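Side-chain contacts in prolyl-ACP dehydrogenase (Oscillatoria sp., PDB 4IRN), which oxidises the prolyl group carried on an acyl carrier protein during anatoxin-a biosynthesis, using FAD as cofactor: residues H86-P91 with G95-D100; E145-L150 with A258-G263; L329-A334 with N357-E362. One frame throughout, in Å; residues are numbered along the deposited sequence.

Contact 1. Residues H86-P91 with G95-D100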
ATOM      1  N   HIS A  86      20.847  31.481  -6.324  1.00 15.81           N
ATOM      2  CA  HIS A  86      20.076  32.296  -5.379  1.00 15.63           C
ATOM      3  C   HIS A  86      19.243  33.385  -6.055  1.00 20.68           C
ATOM      4  O   HIS A  86      18.116  33.631  -5.627  1.00 20.79           O
ATOM      5  CB  HIS A  86      21.006  32.907  -4.327  1.00 16.03           C
ATOM      6  CG  HIS A  86      21.856  31.900  -3.615  1.00 19.26           C
ATOM      7  ND1 HIS A  86      22.828  31.171  -4.279  1.00 20.95           N
ATOM      8  CD2 HIS A  86      21.866  31.545  -2.313  1.00 20.79           C
ATOM      9  CE1 HIS A  86      23.391  30.399  -3.367  1.00 20.15           C
ATOM     10  NE2 HIS A  86      22.840  30.580  -2.172  1.00 20.43           N
ATOM     11  N   GLY A  87      19.790  33.986  -7.114  1.00 16.59           N
ATOM     12  CA  GLY A  87      19.143  35.046  -7.875  1.00 15.89           C
ATOM     13  C   GLY A  87      18.156  34.597  -8.935  1.00 20.69           C
ATOM     14  O   GLY A  87      17.497  35.452  -9.535  1.00 20.62           O
ATOM     15  N   TRP A  88      18.042  33.261  -9.189  1.00 16.97           N
ATOM     16  CA  TRP A  88      17.148  32.690 -10.212  1.00 17.10           C
ATOM     17  C   TRP A  88      15.714  33.253 -10.233  1.00 21.06           C
ATOM     18  O   TRP A  88      15.304  33.715 -11.294  1.00 21.06           O
ATOM     19  CB  TRP A  88      17.163  31.143 -10.229  1.00 16.06           C
ATOM     20  CG  TRP A  88      18.389  30.501 -10.813  1.00 16.91           C
ATOM     21  CD1 TRP A  88      19.360  31.102 -11.555  1.00 19.96           C
ATOM     22  CD2 TRP A  88      18.726  29.109 -10.763  1.00 16.71           C
ATOM     23  NE1 TRP A  88      20.303  30.181 -11.938  1.00 19.56           N
ATOM     24  CE2 TRP A  88      19.937  28.946 -11.469  1.00 20.90           C
ATOM     25  CE3 TRP A  88      18.128  27.979 -10.176  1.00 18.11           C
ATOM     26  CZ2 TRP A  88      20.565  27.698 -11.604  1.00 20.29           C
ATOM     27  CZ3 TRP A  88      18.751  26.745 -10.311  1.00 19.60           C
ATOM     28  CH2 TRP A  88      19.956  26.614 -11.013  1.00 20.29           C
ATOM     29  N   PRO A  89      14.942  33.294  -9.112  1.00 16.94           N
ATOM     30  CA  PRO A  89      13.594  33.881  -9.188  1.00 16.16           C
ATOM     31  C   PRO A  89      13.557  35.388  -8.872  1.00 19.36           C
ATOM     32  O   PRO A  89      12.483  35.984  -8.860  1.00 18.94           O
ATOM     33  CB  PRO A  89      12.816  33.067  -8.149  1.00 17.70           C
ATOM     34  CG  PRO A  89      13.834  32.595  -7.173  1.00 21.95           C
ATOM     35  CD  PRO A  89      15.206  32.783  -7.749  1.00 17.96           C
ATOM     36  N   ILE A  90      14.723  35.993  -8.584  1.00 16.25           N
ATOM     37  CA  ILE A  90      14.876  37.405  -8.198  1.00 16.34           C
ATOM     38  C   ILE A  90      15.051  38.310  -9.426  1.00 21.12           C
ATOM     39  O   ILE A  90      15.870  37.984 -10.298  1.00 20.79           O
ATOM     40  CB  ILE A  90      16.055  37.589  -7.180  1.00 19.34           C
ATOM     41  CG1 ILE A  90      16.099  36.477  -6.087  1.00 19.70           C
ATOM     42  CG2 ILE A  90      16.107  38.999  -6.571  1.00 20.29           C
ATOM     43  CD1 ILE A  90      14.837  36.298  -5.167  1.00 23.06           C
ATOM     44  N   PRO A  91      14.322  39.459  -9.507  1.00 17.28           N
ATOM     45  CA  PRO A  91      14.521  40.362 -10.657  1.00 16.94           C
ATOM     46  C   PRO A  91      15.929  40.950 -10.678  1.00 20.42           C
ATOM     47  O   PRO A  91      16.540  41.147  -9.630  1.00 19.10           O
ATOM     48  CB  PRO A  91      13.439  41.435 -10.497  1.00 18.63           C
ATOM     49  CG  PRO A  91      12.835  41.228  -9.173  1.00 22.76           C
ATOM     50  CD  PRO A  91      13.313  39.973  -8.559  1.00 18.35           C
ATOM     51  N   GLY A  95      19.903  42.582  -8.341  1.00 20.79           N
ATOM     52  CA  GLY A  95      21.055  41.739  -8.650  1.00 20.10           C
ATOM     53  C   GLY A  95      20.736  40.289  -8.986  1.00 24.33           C
ATOM     54  O   GLY A  95      21.627  39.440  -8.999  1.00 23.63           O
ATOM     55  N   GLY A  96      19.469  39.995  -9.261  1.00 21.10           N
ATOM     56  CA  GLY A  96      19.009  38.653  -9.593  1.00 20.84           C
ATOM     57  C   GLY A  96      19.227  38.242 -11.034  1.00 24.98           C
ATOM     58  O   GLY A  96      19.818  38.994 -11.812  1.00 25.47           O
ATOM     59  N   GLN A  97      18.735  37.039 -11.398  1.00 20.29           N
ATOM     60  CA  GLN A  97      18.845  36.472 -12.746  1.00 19.08           C
ATOM     61  C   GLN A  97      17.573  36.710 -13.532  1.00 22.10           C
ATOM     62  O   GLN A  97      17.603  36.739 -14.763  1.00 21.31           O
ATOM     63  CB  GLN A  97      19.137  34.973 -12.693  1.00 19.97           C
ATOM     64  CG  GLN A  97      20.517  34.609 -12.167  1.00 29.64           C
ATOM     65  CD  GLN A  97      21.679  35.342 -12.824  1.00 51.52           C
ATOM     66  OE1 GLN A  97      22.575  35.860 -12.141  1.00 48.90           O
ATOM     67  NE2 GLN A  97      21.716  35.386 -14.148  1.00 40.69           N
ATOM     68  N   GLU A  98      16.458  36.837 -12.786  1.00 17.80           N
ATOM     69  CA  GLU A  98      15.120  37.116 -13.261  1.00 16.77           C
ATOM     70  C   GLU A  98      14.596  36.038 -14.180  1.00 20.62           C
ATOM     71  O   GLU A  98      14.074  36.349 -15.242  1.00 22.17           O
ATOM     72  CB  GLU A  98      15.074  38.518 -13.903  1.00 17.58           C
ATOM     73  CG  GLU A  98      13.688  39.042 -14.246  1.00 22.39           C
ATOM     74  CD  GLU A  98      13.562  40.532 -14.385  1.00 39.18           C
ATOM     75  OE1 GLU A  98      14.545  41.257 -14.139  1.00 17.61           O
ATOM     76  OE2 GLU A  98      12.455  40.996 -14.714  1.00 43.59           O
ATOM     77  N   LEU A  99      14.716  34.763 -13.790  1.00 15.84           N
ATOM     78  CA  LEU A  99      14.196  33.677 -14.628  1.00 15.69           C
ATOM     79  C   LEU A  99      12.734  33.476 -14.372  1.00 20.40           C
ATOM     80  O   LEU A  99      12.228  33.796 -13.308  1.00 20.95           O
ATOM     81  CB  LEU A  99      14.893  32.314 -14.386  1.00 15.72           C
ATOM     82  CG  LEU A  99      16.395  32.168 -14.546  1.00 20.78           C
ATOM     83  CD1 LEU A  99      16.790  30.739 -14.343  1.00 20.64           C
ATOM     84  CD2 LEU A  99      16.840  32.616 -15.919  1.00 24.86           C
ATOM     85  N   ASP A 100      12.052  32.899 -15.339  1.00 17.44           N
ATOM     86  CA  ASP A 100      10.664  32.534 -15.145  1.00 17.96           C
ATOM     87  C   ASP A 100      10.648  31.266 -14.274  1.00 24.56           C
ATOM     88  O   ASP A 100      11.629  30.512 -14.270  1.00 24.12           O
ATOM     89  CB  ASP A 100       9.925  32.341 -16.474  1.00 20.01           C
ATOM     90  CG  ASP A 100      10.427  31.196 -17.314  1.00 34.21           C
ATOM     91  OD1 ASP A 100      11.422  31.395 -18.059  1.00 34.24           O
ATOM     92  OD2 ASP A 100       9.819  30.102 -17.246  1.00 42.56           O
TER
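The Trp88 indole meets Leu99 over one face and Gln97 at its edge. Leu99 CD1 sits 4.0 Å from the centroid of the five-membered ring of Trp88 and makes a CH-pi contact 22° off the ring normal. Gln97 CG meets the ring edge in its plane, 3.7 Å from Trp88 CD1. Gln97 CG lies beside its own backbone N (chi1 -69°), which brings it to this edge; beyond it the chain bends and the amide plane stands steeply to the indole. The Phe47 ring also meets the indole at a steep angle, and Val51 and helix 101-114 touch it.

Backbone bonds join the two segments. Gly87 O takes the N-H of Gln97 at 2.7 Å and that of Ile90, which closes a type I beta turn. The two donors come from opposite faces of the carbonyl plane. Leu99 N reaches Trp88 O at 2.8 Å. Gly96 N bonds to Pro91 O at 3.2 Å, and Glu98 N makes a weak bond to Ile90 O. Gly96 CA makes a CA-H...O contact with Ile90 O at 3.3 Å.

Glu98 is extended and lays OE1 alongside Pro91, 3.8 Å from Pro91 CB. The same OE1 accepts the backbone N-H of Ala92. The arrangement is a compact, backbone-bonded loop linking helices 74-83 and 101-114 in the helical N-terminal domain of the acyl-CoA dehydrogenase fold.

Contact 2. Residues E145-L150 with A258-G263; sequences EKYLPL and AANRLG
Tyr147 has CG anti to its carbonyl carbon (chi1 -64°), and its hydroxyl end touches Asn260. Asn260 has chi1 near -100°, away from the usual staggered values, and its amide meets the phenol oxygen. The side chains cross at about a right angle.

Asn260 ND2 donates to Tyr147 OH at 2.8 Å, with an N-H...O angle of 156°. The phenol oxygen lies close to the amide plane. Asn260 OD1 comes to the ring edge in its plane, 3.7 Å from Tyr147 CE2. Lys146 CD lies over one face of the ring, toward its rim, and Lys146 NZ makes a weak bond to the same hydroxyl.

Both polar groups have further partners. Tyr147 OH is hydrogen-bonded to Glu224 OE2, and Asn260 ND2 also bonds to Met222 O. The contact therefore links helix 141-153 to strand 218-224 as well as to the loop. Gln143 of the same helix adds bonds to Ala259 O and Arg261 O. This polar bridge joins the last helix of the N-terminal domain to the edge of the middle beta domain in the acyl-CoA dehydrogenase fold.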
ATOM      1  N   GLU A 145      15.637  47.001  -1.689  1.00 17.72           N
ATOM      2  CA  GLU A 145      16.882  47.617  -2.160  1.00 17.14           C
ATOM      3  C   GLU A 145      18.074  47.365  -1.251  1.00 18.24           C
ATOM      4  O   GLU A 145      19.188  47.257  -1.742  1.00 17.66           O
ATOM      5  CB  GLU A 145      16.696  49.124  -2.368  1.00 18.48           C
ATOM      6  CG  GLU A 145      16.074  49.517  -3.695  1.00 26.17           C
ATOM      7  CD  GLU A 145      15.454  50.897  -3.703  1.00 52.83           C
ATOM      8  OE1 GLU A 145      15.713  51.688  -2.769  1.00 50.14           O
ATOM      9  OE2 GLU A 145      14.712  51.202  -4.662  1.00 49.71           O
ATOM     10  N   LYS A 146      17.842  47.269   0.061  1.00 12.86           N
ATOM     11  CA  LYS A 146      18.890  47.004   1.047  1.00 12.01           C
ATOM     12  C   LYS A 146      19.224  45.522   1.192  1.00 16.87           C
ATOM     13  O   LYS A 146      20.398  45.162   1.109  1.00 15.98           O
ATOM     14  CB  LYS A 146      18.537  47.619   2.412  1.00 13.46           C
ATOM     15  CG  LYS A 146      19.579  47.375   3.504  1.00 19.87           C
ATOM     16  CD  LYS A 146      19.094  47.906   4.840  1.00 32.26           C
ATOM     17  CE  LYS A 146      20.104  47.696   5.932  1.00 41.34           C
ATOM     18  NZ  LYS A 146      19.607  48.236   7.225  1.00 49.39           N
ATOM     19  N   TYR A 147      18.208  44.668   1.444  1.00 14.29           N
ATOM     20  CA  TYR A 147      18.418  43.250   1.735  1.00 13.54           C
ATOM     21  C   TYR A 147      18.518  42.260   0.574  1.00 18.96           C
ATOM     22  O   TYR A 147      19.313  41.324   0.659  1.00 17.28           O
ATOM     23  CB  TYR A 147      17.455  42.760   2.821  1.00 13.40           C
ATOM     24  CG  TYR A 147      17.652  43.431   4.166  1.00 13.09           C
ATOM     25  CD1 TYR A 147      18.808  43.214   4.915  1.00 14.47           C
ATOM     26  CD2 TYR A 147      16.660  44.234   4.716  1.00 13.24           C
ATOM     27  CE1 TYR A 147      18.981  43.806   6.164  1.00 14.55           C
ATOM     28  CE2 TYR A 147      16.819  44.829   5.966  1.00 14.28           C
ATOM     29  CZ  TYR A 147      17.983  44.616   6.687  1.00 21.44           C
ATOM     30  OH  TYR A 147      18.142  45.206   7.922  1.00 19.19           O
ATOM     31  N   LEU A 148      17.736  42.449  -0.486  1.00 18.24           N
ATOM     32  CA  LEU A 148      17.723  41.531  -1.623  1.00 18.89           C
ATOM     33  C   LEU A 148      19.031  41.432  -2.377  1.00 25.38           C
ATOM     34  O   LEU A 148      19.468  40.315  -2.619  1.00 23.89           O
ATOM     35  CB  LEU A 148      16.560  41.778  -2.582  1.00 18.88           C
ATOM     36  CG  LEU A 148      15.239  41.090  -2.286  1.00 22.88           C
ATOM     37  CD1 LEU A 148      14.230  41.448  -3.361  1.00 22.78           C
ATOM     38  CD2 LEU A 148      15.396  39.570  -2.219  1.00 25.02           C
ATOM     39  N   PRO A 149      19.717  42.553  -2.713  1.00 24.30           N
ATOM     40  CA  PRO A 149      21.008  42.426  -3.403  1.00 23.83           C
ATOM     41  C   PRO A 149      22.050  41.666  -2.574  1.00 26.35           C
ATOM     42  O   PRO A 149      22.871  40.934  -3.133  1.00 24.36           O
ATOM     43  CB  PRO A 149      21.407  43.883  -3.657  1.00 25.47           C
ATOM     44  CG  PRO A 149      20.144  44.639  -3.634  1.00 30.24           C
ATOM     45  CD  PRO A 149      19.355  43.975  -2.553  1.00 26.20           C
ATOM     46  N   LEU A 150      21.969  41.791  -1.241  1.00 23.95           N
ATOM     47  CA  LEU A 150      22.873  41.112  -0.305  1.00 24.50           C
ATOM     48  C   LEU A 150      22.697  39.599  -0.288  1.00 29.21           C
ATOM     49  O   LEU A 150      23.691  38.876  -0.274  1.00 29.43           O
ATOM     50  CB  LEU A 150      22.698  41.655   1.113  1.00 24.42           C
ATOM     51  CG  LEU A 150      23.321  43.002   1.413  1.00 29.64           C
ATOM     52  CD1 LEU A 150      22.823  43.518   2.719  1.00 29.20           C
ATOM     53  CD2 LEU A 150      24.846  42.908   1.464  1.00 34.62           C
ATOM     54  N   ALA A 258      10.896  49.603  13.551  1.00 17.90           N
ATOM     55  CA  ALA A 258       9.631  49.422  12.831  1.00 17.65           C
ATOM     56  C   ALA A 258       9.860  49.393  11.309  1.00 22.47           C
ATOM     57  O   ALA A 258       9.011  48.906  10.564  1.00 22.39           O
ATOM     58  CB  ALA A 258       8.656  50.523  13.192  1.00 18.26           C
ATOM     59  N   ALA A 259      11.028  49.889  10.865  1.00 19.27           N
ATOM     60  CA  ALA A 259      11.465  49.915   9.473  1.00 19.09           C
ATOM     61  C   ALA A 259      11.841  48.515   8.991  1.00 22.95           C
ATOM     62  O   ALA A 259      11.756  48.244   7.793  1.00 21.85           O
ATOM     63  CB  ALA A 259      12.661  50.835   9.330  1.00 19.87           C
ATOM     64  N   ASN A 260      12.289  47.638   9.923  1.00 19.62           N
ATOM     65  CA  ASN A 260      12.697  46.261   9.636  1.00 18.71           C
ATOM     66  C   ASN A 260      11.561  45.243   9.809  1.00 20.54           C
ATOM     67  O   ASN A 260      11.787  44.040   9.696  1.00 20.09           O
ATOM     68  CB  ASN A 260      13.961  45.883  10.403  1.00 17.89           C
ATOM     69  CG  ASN A 260      15.230  45.962   9.589  1.00 38.82           C
ATOM     70  OD1 ASN A 260      15.397  46.815   8.718  1.00 32.49           O
ATOM     71  ND2 ASN A 260      16.179  45.085   9.884  1.00 31.65           N
ATOM     72  N   ARG A 261      10.334  45.738  10.033  1.00 15.50           N
ATOM     73  CA  ARG A 261       9.125  44.928  10.146  1.00 14.75           C
ATOM     74  C   ARG A 261       8.603  44.657   8.741  1.00 17.15           C
ATOM     75  O   ARG A 261       8.308  45.589   8.008  1.00 15.40           O
ATOM     76  CB  ARG A 261       8.074  45.670  11.010  1.00 14.53           C
ATOM     77  CG  ARG A 261       6.730  44.981  11.168  1.00 20.72           C
ATOM     78  CD  ARG A 261       5.681  45.887  11.754  1.00 26.30           C
ATOM     79  NE  ARG A 261       5.260  46.871  10.759  1.00 38.52           N
ATOM     80  CZ  ARG A 261       4.715  48.049  11.030  1.00 45.02           C
ATOM     81  NH1 ARG A 261       4.615  48.470  12.284  1.00 22.17           N
ATOM     82  NH2 ARG A 261       4.346  48.853  10.048  1.00 29.59           N
ATOM     83  N   LEU A 262       8.507  43.380   8.361  1.00 14.57           N
ATOM     84  CA  LEU A 262       8.024  42.982   7.035  1.00 14.41           C
ATOM     85  C   LEU A 262       6.496  43.026   7.035  1.00 21.36           C
ATOM     86  O   LEU A 262       5.857  42.321   7.829  1.00 21.29           O
ATOM     87  CB  LEU A 262       8.550  41.587   6.647  1.00 13.61           C
ATOM     88  CG  LEU A 262       8.438  41.204   5.175  1.00 17.47           C
ATOM     89  CD1 LEU A 262       9.419  41.988   4.324  1.00 17.55           C
ATOM     90  CD2 LEU A 262       8.694  39.732   4.999  1.00 19.51           C
ATOM     91  N   GLY A 263       5.943  43.915   6.205  1.00 18.01           N
ATOM     92  CA  GLY A 263       4.511  44.158   6.110  1.00 16.89           C
ATOM     93  C   GLY A 263       3.957  44.911   7.306  1.00 20.76           C
ATOM     94  O   GLY A 263       4.694  45.272   8.228  1.00 18.94           O
TER

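Contact 3. Residues L329-A334 with N357-E362; sequences LENAKA and NLYISE
Tyr359 and Ala332 bury the largest areas here, and Asn331 and Ile360 follow with equal shares. Tyr359 projects from helix 350-375 toward helix 316-344. Its CG lies opposite the backbone N (chi1 -172°), which carries the ring across to Asn331 and the start of Ala332. Tyr359 CZ lies 3.5 Å from Asn331 CB, and Tyr359 CE2 is 3.9 Å from Ala332 N. Both neighbours approach the ring obliquely.

The polar end of this pair is modest. Asn331 ND2 donates to Tyr359 OH at 3.0 Å, but the bond is weak, with an N-H...O angle of 126°. The amide and ring planes are steeply inclined to each other. Asn331 CB touches Tyr359 CE2 as well as CZ, so the pair is held by van der Waals contact in addition to the weak bond. Tyr335 of the same chain also meets the Tyr359 ring.

Ala332 and Ile360 have the nearest CA atoms of the two segments, 5.5 Å apart. Ala332 CB touches Ile360 CG1 at 3.8 Å. Ile360 CD1 reaches on to the backbone, 3.5 Å from Ala332 O. The small Ala332 side chain is consistent with Ile360 lying against the backbone. Leu284 also touches Ile360.

The two segment axes run roughly antiparallel, at 150°, with a closest approach of 9.5 Å. They belong to the helical bundle of the C-terminal domain. A second subunit lies against the same region: its Tyr335 packs on Asn331 and its Leu327 on Leu358. Between these segments the contact is mainly van der Waals packing of Tyr359, Ala332 and Ile360, and the single weak hydrogen bond is probably secondary.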
ATOM      1  N   LEU A 329       8.520   9.191 -10.592  1.00 15.78           N
ATOM      2  CA  LEU A 329       9.322  10.261 -11.177  1.00 15.43           C
ATOM      3  C   LEU A 329       8.493  11.155 -12.099  1.00 19.76           C
ATOM      4  O   LEU A 329       8.592  12.380 -12.005  1.00 19.57           O
ATOM      5  CB  LEU A 329      10.558   9.691 -11.909  1.00 15.44           C
ATOM      6  CG  LEU A 329      11.464  10.693 -12.657  1.00 20.37           C
ATOM      7  CD1 LEU A 329      12.254  11.570 -11.685  1.00 21.00           C
ATOM      8  CD2 LEU A 329      12.405   9.984 -13.580  1.00 22.56           C
ATOM      9  N   GLU A 330       7.663  10.539 -12.959  1.00 16.98           N
ATOM     10  CA  GLU A 330       6.795  11.247 -13.904  1.00 17.03           C
ATOM     11  C   GLU A 330       5.664  11.992 -13.210  1.00 21.42           C
ATOM     12  O   GLU A 330       5.291  13.070 -13.667  1.00 22.96           O
ATOM     13  CB  GLU A 330       6.283  10.321 -15.022  1.00 18.28           C
ATOM     14  CG  GLU A 330       7.394   9.758 -15.905  1.00 27.12           C
ATOM     15  CD  GLU A 330       8.302  10.750 -16.619  1.00 47.80           C
ATOM     16  OE1 GLU A 330       7.786  11.739 -17.188  1.00 42.14           O
ATOM     17  OE2 GLU A 330       9.533  10.522 -16.625  1.00 43.54           O
ATOM     18  N   ASN A 331       5.152  11.445 -12.097  1.00 16.79           N
ATOM     19  CA  ASN A 331       4.114  12.071 -11.273  1.00 16.16           C
ATOM     20  C   ASN A 331       4.674  13.277 -10.518  1.00 18.61           C
ATOM     21  O   ASN A 331       3.992  14.292 -10.399  1.00 17.51           O
ATOM     22  CB  ASN A 331       3.546  11.086 -10.265  1.00 16.40           C
ATOM     23  CG  ASN A 331       2.520  10.121 -10.810  1.00 51.58           C
ATOM     24  OD1 ASN A 331       1.583  10.514 -11.514  1.00 56.18           O
ATOM     25  ND2 ASN A 331       2.647   8.838 -10.434  1.00 40.88           N
ATOM     26  N   ALA A 332       5.910  13.147  -9.987  1.00 13.87           N
ATOM     27  CA  ALA A 332       6.628  14.200  -9.265  1.00 13.23           C
ATOM     28  C   ALA A 332       6.852  15.401 -10.196  1.00 16.41           C
ATOM     29  O   ALA A 332       6.628  16.543  -9.790  1.00 15.20           O
ATOM     30  CB  ALA A 332       7.963  13.679  -8.748  1.00 13.80           C
ATOM     31  N   LYS A 333       7.246  15.132 -11.453  1.00 14.07           N
ATOM     32  CA  LYS A 333       7.464  16.144 -12.492  1.00 14.76           C
ATOM     33  C   LYS A 333       6.149  16.897 -12.767  1.00 19.92           C
ATOM     34  O   LYS A 333       6.141  18.126 -12.798  1.00 19.93           O
ATOM     35  CB  LYS A 333       8.003  15.503 -13.788  1.00 16.64           C
ATOM     36  CG  LYS A 333       9.495  15.212 -13.772  1.00 17.76           C
ATOM     37  CD  LYS A 333       9.935  14.487 -15.037  1.00 30.48           C
ATOM     38  CE  LYS A 333      11.409  14.141 -15.038  1.00 48.52           C
ATOM     39  NZ  LYS A 333      11.818  13.428 -16.282  1.00 53.31           N
ATOM     40  N   ALA A 334       5.034  16.159 -12.879  1.00 16.15           N
ATOM     41  CA  ALA A 334       3.702  16.723 -13.088  1.00 15.68           C
ATOM     42  C   ALA A 334       3.263  17.688 -11.958  1.00 19.30           C
ATOM     43  O   ALA A 334       2.767  18.777 -12.256  1.00 18.92           O
ATOM     44  CB  ALA A 334       2.696  15.605 -13.242  1.00 16.27           C
ATOM     45  N   ASN A 357       4.217  18.830  -2.334  1.00 16.20           N
ATOM     46  CA  ASN A 357       5.030  18.516  -1.173  1.00 15.13           C
ATOM     47  C   ASN A 357       4.695  17.146  -0.604  1.00 18.02           C
ATOM     48  O   ASN A 357       5.596  16.354  -0.342  1.00 17.48           O
ATOM     49  CB  ASN A 357       4.861  19.588  -0.118  1.00 15.48           C
ATOM     50  CG  ASN A 357       6.014  19.648   0.834  1.00 38.24           C
ATOM     51  OD1 ASN A 357       5.999  19.029   1.893  1.00 36.47           O
ATOM     52  ND2 ASN A 357       7.039  20.388   0.469  1.00 28.57           N
ATOM     53  N   LEU A 358       3.395  16.855  -0.448  1.00 12.90           N
ATOM     54  CA  LEU A 358       2.900  15.587   0.085  1.00 11.62           C
ATOM     55  C   LEU A 358       3.300  14.418  -0.825  1.00 15.92           C
ATOM     56  O   LEU A 358       3.832  13.421  -0.331  1.00 15.28           O
ATOM     57  CB  LEU A 358       1.369  15.634   0.330  1.00 11.07           C
ATOM     58  CG  LEU A 358       0.614  14.318   0.629  1.00 15.15           C
ATOM     59  CD1 LEU A 358       0.939  13.778   2.006  1.00 15.36           C
ATOM     60  CD2 LEU A 358      -0.869  14.529   0.545  1.00 16.80           C
ATOM     61  N   TYR A 359       3.083  14.557  -2.152  1.00 12.54           N
ATOM     62  CA  TYR A 359       3.431  13.516  -3.108  1.00 11.37           C
ATOM     63  C   TYR A 359       4.943  13.282  -3.230  1.00 15.35           C
ATOM     64  O   TYR A 359       5.377  12.151  -3.055  1.00 16.27           O
ATOM     65  CB  TYR A 359       2.797  13.745  -4.498  1.00 11.86           C
ATOM     66  CG  TYR A 359       3.014  12.557  -5.406  1.00 12.61           C
ATOM     67  CD1 TYR A 359       2.151  11.465  -5.368  1.00 14.65           C
ATOM     68  CD2 TYR A 359       4.152  12.462  -6.201  1.00 12.85           C
ATOM     69  CE1 TYR A 359       2.405  10.317  -6.111  1.00 15.77           C
ATOM     70  CE2 TYR A 359       4.430  11.308  -6.931  1.00 13.74           C
ATOM     71  CZ  TYR A 359       3.544  10.242  -6.895  1.00 21.13           C
ATOM     72  OH  TYR A 359       3.760   9.122  -7.660  1.00 21.92           O
ATOM     73  N   ILE A 360       5.712  14.313  -3.580  1.00 11.32           N
ATOM     74  CA  ILE A 360       7.157  14.247  -3.802  1.00 11.16           C
ATOM     75  C   ILE A 360       7.959  13.736  -2.604  1.00 17.20           C
ATOM     76  O   ILE A 360       8.864  12.936  -2.804  1.00 17.62           O
ATOM     77  CB  ILE A 360       7.726  15.548  -4.451  1.00 13.72           C
ATOM     78  CG1 ILE A 360       6.955  15.877  -5.754  1.00 13.76           C
ATOM     79  CG2 ILE A 360       9.248  15.425  -4.697  1.00 13.91           C
ATOM     80  CD1 ILE A 360       7.191  17.222  -6.367  1.00 15.48           C
ATOM     81  N   SER A 361       7.618  14.183  -1.368  1.00 14.59           N
ATOM     82  CA  SER A 361       8.331  13.782  -0.163  1.00 14.61           C
ATOM     83  C   SER A 361       8.218  12.299   0.079  1.00 20.15           C
ATOM     84  O   SER A 361       9.220  11.658   0.421  1.00 21.64           O
ATOM     85  CB  SER A 361       7.819  14.557   1.046  1.00 18.64           C
ATOM     86  OG  SER A 361       6.441  14.320   1.263  1.00 31.20           O
ATOM     87  N   GLU A 362       7.015  11.744  -0.124  1.00 15.44           N
ATOM     88  CA  GLU A 362       6.748  10.319   0.056  1.00 15.24           C
ATOM     89  C   GLU A 362       7.291   9.483  -1.090  1.00 18.10           C
ATOM     90  O   GLU A 362       7.762   8.372  -0.862  1.00 18.28           O
ATOM     91  CB  GLU A 362       5.262  10.051   0.252  1.00 16.84           C
ATOM     92  CG  GLU A 362       4.745  10.488   1.609  1.00 33.53           C
ATOM     93  CD  GLU A 362       3.234  10.460   1.780  1.00 69.31           C
ATOM     94  OE1 GLU A 362       2.496  10.053   0.850  1.00 73.50           O
ATOM     95  OE2 GLU A 362       2.792  10.810   2.895  1.00 66.16           O
TER

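The three contacts follow one another along the chain and do not touch. Contacts 1 and 2 are neighbours: their centres are 17 Å apart and their nearest atoms about 4 Å. Contact 1 stays within the N-terminal domain, while contact 2 joins its last helix to the middle beta domain. The centre of contact 3 is 25 Å from that of contact 1 and 34 Å from that of contact 2, which lies on the opposite side of the chain's centre. None sits at an FAD site, but helix 350-375 of contact 3 carries the FAD-pocket residues Glu373 and Ile374 near its C-terminal end. Contact 3 alone has another subunit against its segments, so it lies beside a subunit interface of the four-chain assembly.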